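Local structure of type IV pilus assembly protein PilF (Thermus thermophilus HB8, 5OIU) at residues E122-A127 with K155-F160; P128-R133 with H332-V337. The protein probably hydrolyses ATP as a hexameric AAA+ motor that powers the assembly of type IV pili. All blocks are in the same frame, centred on the assembly; numbering follows the deposited sequence.

Contact 1 of 2, residues E122-A127 with K155-F160; sequences EDLGFA and KSFTTF. With MG (magnesium ion), chain R; ATP (adenosine-5'-triphosphate), chain Q.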
ATOM      1  N   GLU C 122     -41.038   9.509   4.525  1.00 47.20           N
ATOM      2  CA  GLU C 122     -41.841   8.357   4.131  1.00 44.96           C
ATOM      3  C   GLU C 122     -42.231   8.387   2.659  1.00 44.98           C
ATOM      4  O   GLU C 122     -42.681   7.360   2.138  1.00 41.24           O
ATOM      5  CB  GLU C 122     -43.097   8.264   5.006  1.00 37.95           C
ATOM      6  CG  GLU C 122     -42.812   7.816   6.445  1.00 45.85           C
ATOM      7  CD  GLU C 122     -42.461   8.974   7.387  1.00 44.39           C
ATOM      8  OE1 GLU C 122     -42.003   8.691   8.524  1.00 43.57           O
ATOM      9  OE2 GLU C 122     -42.640  10.157   6.990  1.00 39.70           O
ATOM     10  N   ASP C 123     -42.069   9.528   1.987  1.00 41.87           N
ATOM     11  CA  ASP C 123     -42.269   9.639   0.548  1.00 43.34           C
ATOM     12  C   ASP C 123     -40.944   9.765  -0.203  1.00 46.19           C
ATOM     13  O   ASP C 123     -40.892  10.372  -1.275  1.00 48.67           O
ATOM     14  CB  ASP C 123     -43.160  10.837   0.208  1.00 43.67           C
ATOM     15  CG  ASP C 123     -44.408  10.906   1.070  1.00 50.84           C
ATOM     16  OD1 ASP C 123     -45.144   9.901   1.076  1.00 51.22           O
ATOM     17  OD2 ASP C 123     -44.650  11.958   1.731  1.00 52.74           O
ATOM     18  N   LEU C 124     -39.860   9.229   0.349  1.00 39.01           N
ATOM     19  CA  LEU C 124     -38.576   9.284  -0.334  1.00 42.11           C
ATOM     20  C   LEU C 124     -38.355   8.110  -1.263  1.00 41.87           C
ATOM     21  O   LEU C 124     -37.296   8.046  -1.891  1.00 43.65           O
ATOM     22  CB  LEU C 124     -37.425   9.328   0.668  1.00 42.38           C
ATOM     23  CG  LEU C 124     -37.077  10.695   1.231  1.00 39.15           C
ATOM     24  CD1 LEU C 124     -36.019  10.523   2.317  1.00 43.44           C
ATOM     25  CD2 LEU C 124     -36.594  11.579   0.130  1.00 30.32           C
ATOM     26  N   GLY C 125     -39.296   7.167  -1.323  1.00 40.62           N
ATOM     27  CA  GLY C 125     -39.203   6.020  -2.201  1.00 37.68           C
ATOM     28  C   GLY C 125     -38.511   4.788  -1.644  1.00 46.68           C
ATOM     29  O   GLY C 125     -38.172   3.895  -2.427  1.00 45.35           O
ATOM     30  N   PHE C 126     -38.299   4.694  -0.326  1.00 44.15           N
ATOM     31  CA  PHE C 126     -37.536   3.584   0.237  1.00 39.03           C
ATOM     32  C   PHE C 126     -38.322   2.286   0.179  1.00 42.69           C
ATOM     33  O   PHE C 126     -39.539   2.272   0.389  1.00 46.43           O
ATOM     34  CB  PHE C 126     -37.158   3.872   1.688  1.00 34.94           C
ATOM     35  CG  PHE C 126     -35.938   4.698   1.827  1.00 35.58           C
ATOM     36  CD1 PHE C 126     -34.686   4.123   1.749  1.00 40.26           C
ATOM     37  CD2 PHE C 126     -36.033   6.057   2.009  1.00 38.71           C
ATOM     38  CE1 PHE C 126     -33.548   4.889   1.864  1.00 39.87           C
ATOM     39  CE2 PHE C 126     -34.901   6.836   2.129  1.00 41.66           C
ATOM     40  CZ  PHE C 126     -33.657   6.256   2.062  1.00 41.08           C
ATOM     41  N   ALA C 127     -37.622   1.183  -0.091  1.00 43.37           N
ATOM     42  CA  ALA C 127     -38.259  -0.121   0.005  1.00 45.36           C
ATOM     43  C   ALA C 127     -38.655  -0.368   1.456  1.00 46.50           C
ATOM     44  O   ALA C 127     -37.998   0.140   2.367  1.00 52.13           O
ATOM     45  CB  ALA C 127     -37.328  -1.220  -0.483  1.00 41.92           C
ATOM     46  N   LYS C 155     -28.943  13.850  -3.607  1.00 37.59           N
ATOM     47  CA  LYS C 155     -28.326  13.845  -2.284  1.00 39.36           C
ATOM     48  C   LYS C 155     -28.897  14.946  -1.393  1.00 39.78           C
ATOM     49  O   LYS C 155     -29.273  14.697  -0.246  1.00 39.82           O
ATOM     50  CB  LYS C 155     -26.810  14.006  -2.407  1.00 36.05           C
ATOM     51  CG  LYS C 155     -26.077  12.873  -3.110  1.00 37.74           C
ATOM     52  CD  LYS C 155     -24.612  13.266  -3.344  1.00 43.90           C
ATOM     53  CE  LYS C 155     -24.334  13.510  -4.840  1.00 52.01           C
ATOM     54  NZ  LYS C 155     -24.397  14.939  -5.289  1.00 47.72           N
ATOM     55  N   SER C 156     -28.938  16.179  -1.893  1.00 39.17           N
ATOM     56  CA  SER C 156     -29.436  17.272  -1.069  1.00 37.31           C
ATOM     57  C   SER C 156     -30.925  17.111  -0.763  1.00 38.46           C
ATOM     58  O   SER C 156     -31.378  17.424   0.343  1.00 38.31           O
ATOM     59  CB  SER C 156     -29.151  18.597  -1.751  1.00 34.11           C
ATOM     60  OG  SER C 156     -27.773  18.846  -1.658  1.00 43.52           O
ATOM     61  N   PHE C 157     -31.699  16.613  -1.718  1.00 38.80           N
ATOM     62  CA  PHE C 157     -33.122  16.426  -1.482  1.00 39.54           C
ATOM     63  C   PHE C 157     -33.356  15.406  -0.379  1.00 36.43           C
ATOM     64  O   PHE C 157     -34.184  15.619   0.512  1.00 38.29           O
ATOM     65  CB  PHE C 157     -33.790  15.994  -2.780  1.00 35.43           C
ATOM     66  CG  PHE C 157     -35.280  16.066  -2.766  1.00 38.44           C
ATOM     67  CD1 PHE C 157     -35.934  17.263  -3.048  1.00 44.95           C
ATOM     68  CD2 PHE C 157     -36.039  14.915  -2.550  1.00 37.98           C
ATOM     69  CE1 PHE C 157     -37.332  17.329  -3.088  1.00 45.85           C
ATOM     70  CE2 PHE C 157     -37.429  14.967  -2.593  1.00 43.18           C
ATOM     71  CZ  PHE C 157     -38.081  16.177  -2.859  1.00 41.52           C
ATOM     72  N   THR C 158     -32.625  14.290  -0.416  1.00 34.09           N
ATOM     73  CA  THR C 158     -32.713  13.309   0.666  1.00 35.70           C
ATOM     74  C   THR C 158     -32.257  13.909   1.995  1.00 37.57           C
ATOM     75  O   THR C 158     -32.917  13.732   3.027  1.00 35.99           O
ATOM     76  CB  THR C 158     -31.873  12.078   0.313  1.00 33.90           C
ATOM     77  OG1 THR C 158     -32.555  11.334  -0.694  1.00 34.77           O
ATOM     78  CG2 THR C 158     -31.623  11.187   1.540  1.00 33.36           C
ATOM     79  N   THR C 159     -31.144  14.646   1.969  1.00 34.32           N
ATOM     80  CA  THR C 159     -30.567  15.218   3.183  1.00 39.09           C
ATOM     81  C   THR C 159     -31.564  16.109   3.914  1.00 41.09           C
ATOM     82  O   THR C 159     -31.746  15.990   5.133  1.00 33.80           O
ATOM     83  CB  THR C 159     -29.310  16.003   2.819  1.00 37.82           C
ATOM     84  OG1 THR C 159     -28.263  15.078   2.452  1.00 37.28           O
ATOM     85  CG2 THR C 159     -28.884  16.879   3.969  1.00 28.83           C
ATOM     86  N   PHE C 160     -32.242  16.995   3.175  1.00 41.99           N
ATOM     87  CA  PHE C 160     -33.135  17.951   3.819  1.00 40.81           C
ATOM     88  C   PHE C 160     -34.412  17.292   4.308  1.00 42.01           C
ATOM     89  O   PHE C 160     -34.962  17.703   5.338  1.00 36.27           O
ATOM     90  CB  PHE C 160     -33.424  19.093   2.871  1.00 38.04           C
ATOM     91  CG  PHE C 160     -32.368  20.120   2.901  1.00 44.50           C
ATOM     92  CD1 PHE C 160     -32.350  21.075   3.909  1.00 46.15           C
ATOM     93  CD2 PHE C 160     -31.337  20.092   1.980  1.00 44.17           C
ATOM     94  CE1 PHE C 160     -31.338  22.024   3.964  1.00 46.73           C
ATOM     95  CE2 PHE C 160     -30.323  21.038   2.026  1.00 48.31           C
ATOM     96  CZ  PHE C 160     -30.324  22.007   3.017  1.00 47.05           C
TER
HETATM   97 MG    MG R 502     -26.749  18.614  -3.617  1.00 47.16          MG
HETATM   98  PG  ATP Q 501     -25.730  17.994  -6.666  1.00 47.22           P
HETATM   99  O1G ATP Q 501     -24.809  16.894  -7.186  1.00 43.15           O
HETATM  100  O2G ATP Q 501     -25.426  18.432  -5.249  1.00 51.41           O
HETATM  101  O3G ATP Q 501     -25.903  19.166  -7.597  1.00 50.20           O
HETATM  102  PB  ATP Q 501     -27.880  16.409  -5.601  1.00 43.61           P
HETATM  103  O1B ATP Q 501     -27.178  15.077  -5.683  1.00 38.43           O
HETATM  104  O2B ATP Q 501     -27.990  17.154  -4.292  1.00 44.63           O
HETATM  105  O3B ATP Q 501     -27.239  17.406  -6.689  1.00 37.20           O
HETATM  106  PA  ATP Q 501     -30.555  17.268  -5.783  1.00 44.46           P
HETATM  107  O1A ATP Q 501     -31.268  17.093  -4.469  1.00 44.10           O
HETATM  108  O2A ATP Q 501     -30.002  18.630  -6.126  1.00 52.17           O
HETATM  109  O3A ATP Q 501     -29.396  16.193  -6.085  1.00 36.64           O
HETATM  110  O5' ATP Q 501     -31.666  16.853  -6.861  1.00 51.67           O
HETATM  111  C5' ATP Q 501     -31.428  16.920  -8.265  1.00 45.67           C
HETATM  112  C4' ATP Q 501     -32.794  16.932  -8.939  1.00 47.91           C
HETATM  113  O4' ATP Q 501     -33.482  15.696  -8.718  1.00 38.08           O
HETATM  114  C3' ATP Q 501     -33.647  18.038  -8.350  1.00 48.62           C
HETATM  115  O3' ATP Q 501     -34.304  18.634  -9.486  1.00 58.32           O
HETATM  116  C2' ATP Q 501     -34.575  17.299  -7.391  1.00 45.41           C
HETATM  117  O2' ATP Q 501     -35.826  17.966  -7.136  1.00 47.55           O
HETATM  118  C1' ATP Q 501     -34.717  15.921  -8.044  1.00 40.76           C
HETATM  119  N9  ATP Q 501     -34.909  14.829  -7.070  1.00 43.85           N
HETATM  120  C8  ATP Q 501     -34.122  14.609  -5.994  1.00 41.81           C
HETATM  121  N7  ATP Q 501     -34.546  13.522  -5.298  1.00 36.81           N
HETATM  122  C5  ATP Q 501     -35.628  13.030  -5.921  1.00 35.97           C
HETATM  123  C6  ATP Q 501     -36.552  11.896  -5.698  1.00 37.59           C
HETATM  124  N6  ATP Q 501     -36.403  11.060  -4.638  1.00 35.66           N
HETATM  125  N1  ATP Q 501     -37.551  11.718  -6.587  1.00 38.36           N
HETATM  126  C2  ATP Q 501     -37.701  12.546  -7.642  1.00 43.36           C
HETATM  127  N3  ATP Q 501     -36.898  13.596  -7.909  1.00 43.40           N
HETATM  128  C4  ATP Q 501     -35.859  13.890  -7.098  1.00 39.20           C
HETATM  129  O   HOH W   1     -28.008  19.719  -4.713  1.00 44.55           O
HETATM  130  O   HOH W   2     -25.769  20.359  -2.885  1.00 34.65           O
HETATM  131  O   HOH W   3     -25.243  17.749  -2.775  1.00 45.06           O
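Leu-124 turns its CG anti to its own carbonyl carbon (chi1 -83°), and Phe-157 holds its ring anti to the backbone N (chi1 -167°); these two settings bring a loop methyl against the first turn of helix 155-166. One branch does all the touching: Leu-124 CD2 lies 4.3 Å from Phe-157 CD2, at an oblique approach to the ring, and 4.1 Å from Thr-158 OG1. With 130 Å² buried and no hydrogen bond between the segments, this is slight van der Waals packing, apolar against Phe-157 and onto a hydroxyl at Thr-158, which finds its polar partner in Gln-275 OE1.

Lys-155 and Ser-156 close the P-loop (Walker A motif), and with Phe-157 they hold ATP through consecutive backbone amides. Lys-155 N gives a hydrogen bond of 3.0 Å to O1B of the beta phosphate, while Phe-157 N reaches O1A of the alpha phosphate at 2.8 Å. Ser-156 N donates to O2B, and Ser-156 OG binds magnesium at 2.2 Å, within a six-ligand shell completed by O2B, O2G and three waters. The Lys-155 chain curves so that NZ lies 2.8 Å from O1B and equally near O1G. With an alanine here, O1B would keep its amide donor, but the negative charge on the beta and gamma phosphates would probably be left without the cation spanning it. Phe-157 serves both loop and nucleotide, its CD2 lying 3.4 Å from adenine N7.

Lys-155 and Thr-159 rest on strand 238-243, Gln-275 comes from strand 269-281, and the 122-127 loop runs on into helix 128-138, with Ala-127 against helix 366-374.

Contact 2 of 2, residues P128-R133 with H332-V337; sequences PGVFER and HELLVV
The guanidinium of Arg-133 meets Val-336 at its edge: CG2 of the valine lies near the guanidinium plane, 3.9 Å from NH2. The carbonyl O of Leu-334 approaches the same group obliquely, and no hydrogen bond is made across the segments. The Arg-133 side chain also touches a crystal neighbour, so its reach over the strand may partly reflect the lattice.

This is a helix packed on the mixed beta-sheet of a P-loop NTPase fold. Helix 128-138 lies over strand 328-336, the last strand on one side of the sheet within this chain, which runs antiparallel to strand 269-281 and bonds to it through the backbones of Glu-333 and Leu-335. The axes of segments 128-133 and 332-336 come within 9.6 Å at 41°, enough separation for one layer of side chains. Strand alternation selects that layer: Leu-334 and Val-336 point at the helix, whereas Glu-333 and Leu-335 point away, and Glu-333 OE2 accepts a hydrogen bond from Leu-366 N.

On the helix, Val-130 and Arg-133 are three residues apart and both face the strand. The side chains of Val-130 and Leu-334 pass alongside one another, pointing opposite ways, with Val-130 CG1 3.9 Å from Leu-334 CB. Farther along the helix, Phe-134 and Val-137 extend the apolar layer over Leu-334 and Val-336.

Leu-334 carries its CG anti to the backbone N (chi1 175°), and a chi2 of 56° then turns CD2 onto the helix backbone. Leu-334 CD2 ends 3.8 Å from Val-130 O and at the same distance from Arg-133 C.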
ATOM      1  N   PRO C 128     -39.739  -1.114   1.704  1.00 51.21           N
ATOM      2  CA  PRO C 128     -40.268  -1.185   3.079  1.00 51.13           C
ATOM      3  C   PRO C 128     -39.238  -1.579   4.118  1.00 50.88           C
ATOM      4  O   PRO C 128     -39.097  -0.875   5.128  1.00 54.79           O
ATOM      5  CB  PRO C 128     -41.396  -2.214   2.953  1.00 51.90           C
ATOM      6  CG  PRO C 128     -41.879  -2.028   1.597  1.00 51.84           C
ATOM      7  CD  PRO C 128     -40.652  -1.764   0.752  1.00 53.81           C
ATOM      8  N   GLY C 129     -38.487  -2.657   3.892  1.00 47.31           N
ATOM      9  CA  GLY C 129     -37.551  -3.103   4.911  1.00 47.02           C
ATOM     10  C   GLY C 129     -36.391  -2.148   5.098  1.00 48.92           C
ATOM     11  O   GLY C 129     -35.992  -1.849   6.232  1.00 49.64           O
ATOM     12  N   VAL C 130     -35.834  -1.655   3.991  1.00 48.68           N
ATOM     13  CA  VAL C 130     -34.706  -0.735   4.064  1.00 48.21           C
ATOM     14  C   VAL C 130     -35.103   0.542   4.785  1.00 42.39           C
ATOM     15  O   VAL C 130     -34.296   1.132   5.511  1.00 42.88           O
ATOM     16  CB  VAL C 130     -34.190  -0.465   2.638  1.00 43.99           C
ATOM     17  CG1 VAL C 130     -32.915   0.381   2.663  1.00 42.05           C
ATOM     18  CG2 VAL C 130     -33.972  -1.794   1.934  1.00 43.58           C
ATOM     19  N   PHE C 131     -36.359   0.966   4.627  1.00 40.37           N
ATOM     20  CA  PHE C 131     -36.825   2.193   5.267  1.00 45.64           C
ATOM     21  C   PHE C 131     -36.769   2.116   6.785  1.00 44.29           C
ATOM     22  O   PHE C 131     -36.602   3.144   7.440  1.00 42.60           O
ATOM     23  CB  PHE C 131     -38.250   2.508   4.834  1.00 45.73           C
ATOM     24  CG  PHE C 131     -38.854   3.672   5.560  1.00 49.41           C
ATOM     25  CD1 PHE C 131     -38.500   4.973   5.227  1.00 45.20           C
ATOM     26  CD2 PHE C 131     -39.777   3.471   6.581  1.00 51.50           C
ATOM     27  CE1 PHE C 131     -39.068   6.056   5.901  1.00 50.53           C
ATOM     28  CE2 PHE C 131     -40.346   4.550   7.255  1.00 42.94           C
ATOM     29  CZ  PHE C 131     -39.993   5.836   6.914  1.00 48.59           C
ATOM     30  N   GLU C 132     -36.921   0.924   7.361  1.00 45.94           N
ATOM     31  CA  GLU C 132     -36.880   0.796   8.813  1.00 50.29           C
ATOM     32  C   GLU C 132     -35.454   0.877   9.337  1.00 49.35           C
ATOM     33  O   GLU C 132     -35.211   1.440  10.408  1.00 52.41           O
ATOM     34  CB  GLU C 132     -37.537  -0.514   9.248  1.00 52.06           C
ATOM     35  CG  GLU C 132     -38.980  -0.661   8.798  1.00 57.61           C
ATOM     36  CD  GLU C 132     -39.895   0.436   9.340  1.00 65.23           C
ATOM     37  OE1 GLU C 132     -39.559   1.050  10.379  1.00 64.33           O
ATOM     38  OE2 GLU C 132     -40.965   0.676   8.728  1.00 66.62           O
ATOM     39  N   ARG C 133     -34.495   0.319   8.606  1.00 48.97           N
ATOM     40  CA  ARG C 133     -33.115   0.493   9.024  1.00 49.10           C
ATOM     41  C   ARG C 133     -32.657   1.926   8.777  1.00 43.76           C
ATOM     42  O   ARG C 133     -31.815   2.444   9.520  1.00 44.43           O
ATOM     43  CB  ARG C 133     -32.235  -0.557   8.330  1.00 50.72           C
ATOM     44  CG  ARG C 133     -32.839  -1.971   8.407  1.00 56.98           C
ATOM     45  CD  ARG C 133     -31.803  -3.099   8.554  1.00 71.66           C
ATOM     46  NE  ARG C 133     -30.522  -2.794   7.912  1.00 85.23           N
ATOM     47  CZ  ARG C 133     -29.707  -3.700   7.358  1.00 81.40           C
ATOM     48  NH1 ARG C 133     -30.039  -4.991   7.368  1.00 76.77           N
ATOM     49  NH2 ARG C 133     -28.564  -3.312   6.779  1.00 66.12           N
ATOM     50  N   HIS C 332     -31.966   2.882  -3.787  1.00 37.15           N
ATOM     51  CA  HIS C 332     -31.136   3.085  -2.613  1.00 34.56           C
ATOM     52  C   HIS C 332     -30.225   1.905  -2.315  1.00 39.83           C
ATOM     53  O   HIS C 332     -30.553   0.743  -2.570  1.00 38.82           O
ATOM     54  CB  HIS C 332     -31.993   3.346  -1.403  1.00 37.60           C
ATOM     55  CG  HIS C 332     -32.901   4.527  -1.551  1.00 39.81           C
ATOM     56  ND1 HIS C 332     -34.268   4.401  -1.709  1.00 40.32           N
ATOM     57  CD2 HIS C 332     -32.642   5.856  -1.540  1.00 37.29           C
ATOM     58  CE1 HIS C 332     -34.808   5.602  -1.804  1.00 42.00           C
ATOM     59  NE2 HIS C 332     -33.844   6.503  -1.697  1.00 41.05           N
ATOM     60  N   GLU C 333     -29.078   2.236  -1.737  1.00 40.05           N
ATOM     61  CA  GLU C 333     -28.166   1.273  -1.144  1.00 39.05           C
ATOM     62  C   GLU C 333     -27.772   1.803   0.231  1.00 38.46           C
ATOM     63  O   GLU C 333     -27.157   2.874   0.321  1.00 38.16           O
ATOM     64  CB  GLU C 333     -26.942   1.102  -2.032  1.00 37.03           C
ATOM     65  CG  GLU C 333     -26.130  -0.109  -1.744  1.00 44.49           C
ATOM     66  CD  GLU C 333     -25.063  -0.292  -2.776  1.00 46.76           C
ATOM     67  OE1 GLU C 333     -24.036   0.422  -2.684  1.00 46.11           O
ATOM     68  OE2 GLU C 333     -25.275  -1.118  -3.698  1.00 47.13           O
ATOM     69  N   LEU C 334     -28.139   1.072   1.297  1.00 33.82           N
ATOM     70  CA  LEU C 334     -27.982   1.558   2.678  1.00 38.99           C
ATOM     71  C   LEU C 334     -27.053   0.634   3.458  1.00 40.14           C
ATOM     72  O   LEU C 334     -27.457  -0.447   3.904  1.00 41.26           O
ATOM     73  CB  LEU C 334     -29.323   1.700   3.400  1.00 33.58           C
ATOM     74  CG  LEU C 334     -29.231   2.095   4.891  1.00 43.24           C
ATOM     75  CD1 LEU C 334     -28.458   3.380   5.131  1.00 38.13           C
ATOM     76  CD2 LEU C 334     -30.621   2.195   5.548  1.00 43.01           C
ATOM     77  N   LEU C 335     -25.819   1.092   3.640  1.00 37.72           N
ATOM     78  CA  LEU C 335     -24.805   0.389   4.408  1.00 40.11           C
ATOM     79  C   LEU C 335     -24.900   0.861   5.852  1.00 44.52           C
ATOM     80  O   LEU C 335     -24.490   1.986   6.170  1.00 37.92           O
ATOM     81  CB  LEU C 335     -23.419   0.656   3.828  1.00 39.86           C
ATOM     82  CG  LEU C 335     -22.249  -0.211   4.298  1.00 44.63           C
ATOM     83  CD1 LEU C 335     -21.107  -0.111   3.317  1.00 43.19           C
ATOM     84  CD2 LEU C 335     -21.765   0.193   5.675  1.00 44.41           C
ATOM     85  N   VAL C 336     -25.446  -0.000   6.721  1.00 49.39           N
ATOM     86  CA  VAL C 336     -25.543   0.257   8.157  1.00 46.11           C
ATOM     87  C   VAL C 336     -24.363  -0.417   8.843  1.00 46.83           C
ATOM     88  O   VAL C 336     -24.153  -1.631   8.700  1.00 50.62           O
ATOM     89  CB  VAL C 336     -26.882  -0.238   8.735  1.00 48.22           C
ATOM     90  CG1 VAL C 336     -26.983   0.092  10.213  1.00 46.06           C
ATOM     91  CG2 VAL C 336     -28.041   0.372   7.990  1.00 44.14           C
ATOM     92  N   VAL C 337     -23.600   0.369   9.594  1.00 44.99           N
ATOM     93  CA  VAL C 337     -22.329  -0.077  10.155  1.00 48.20           C
ATOM     94  C   VAL C 337     -22.576  -0.858  11.443  1.00 56.08           C
ATOM     95  O   VAL C 337     -23.241  -0.367  12.363  1.00 50.21           O
ATOM     96  CB  VAL C 337     -21.414   1.132  10.406  1.00 47.81           C
ATOM     97  CG1 VAL C 337     -20.136   0.710  11.124  1.00 50.53           C
ATOM     98  CG2 VAL C 337     -21.107   1.828   9.092  1.00 42.00           C
TER

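In the fold
The segments of the two contacts alternate along the chain; loop 122-127 leads directly into 128-133, and the centres lie 12 Å apart. They also touch, for the Phe-126 ring stacks on His-332 and Glu-122 CG packs against Phe-131. Contact 1 is the more central, with all its touching residues buried; contact 2 lies farther out, on the outermost strand, within this chain, of the mixed sheet that helix 155-166 packs against, with Leu-334 alone of its touching residues buried. The chemistry follows the place. Next to the nucleotide, slight van der Waals packing accompanies dense phosphate and metal binding, whereas contact 2 buries more surface, 224 Å², through aliphatic branches and an arginine.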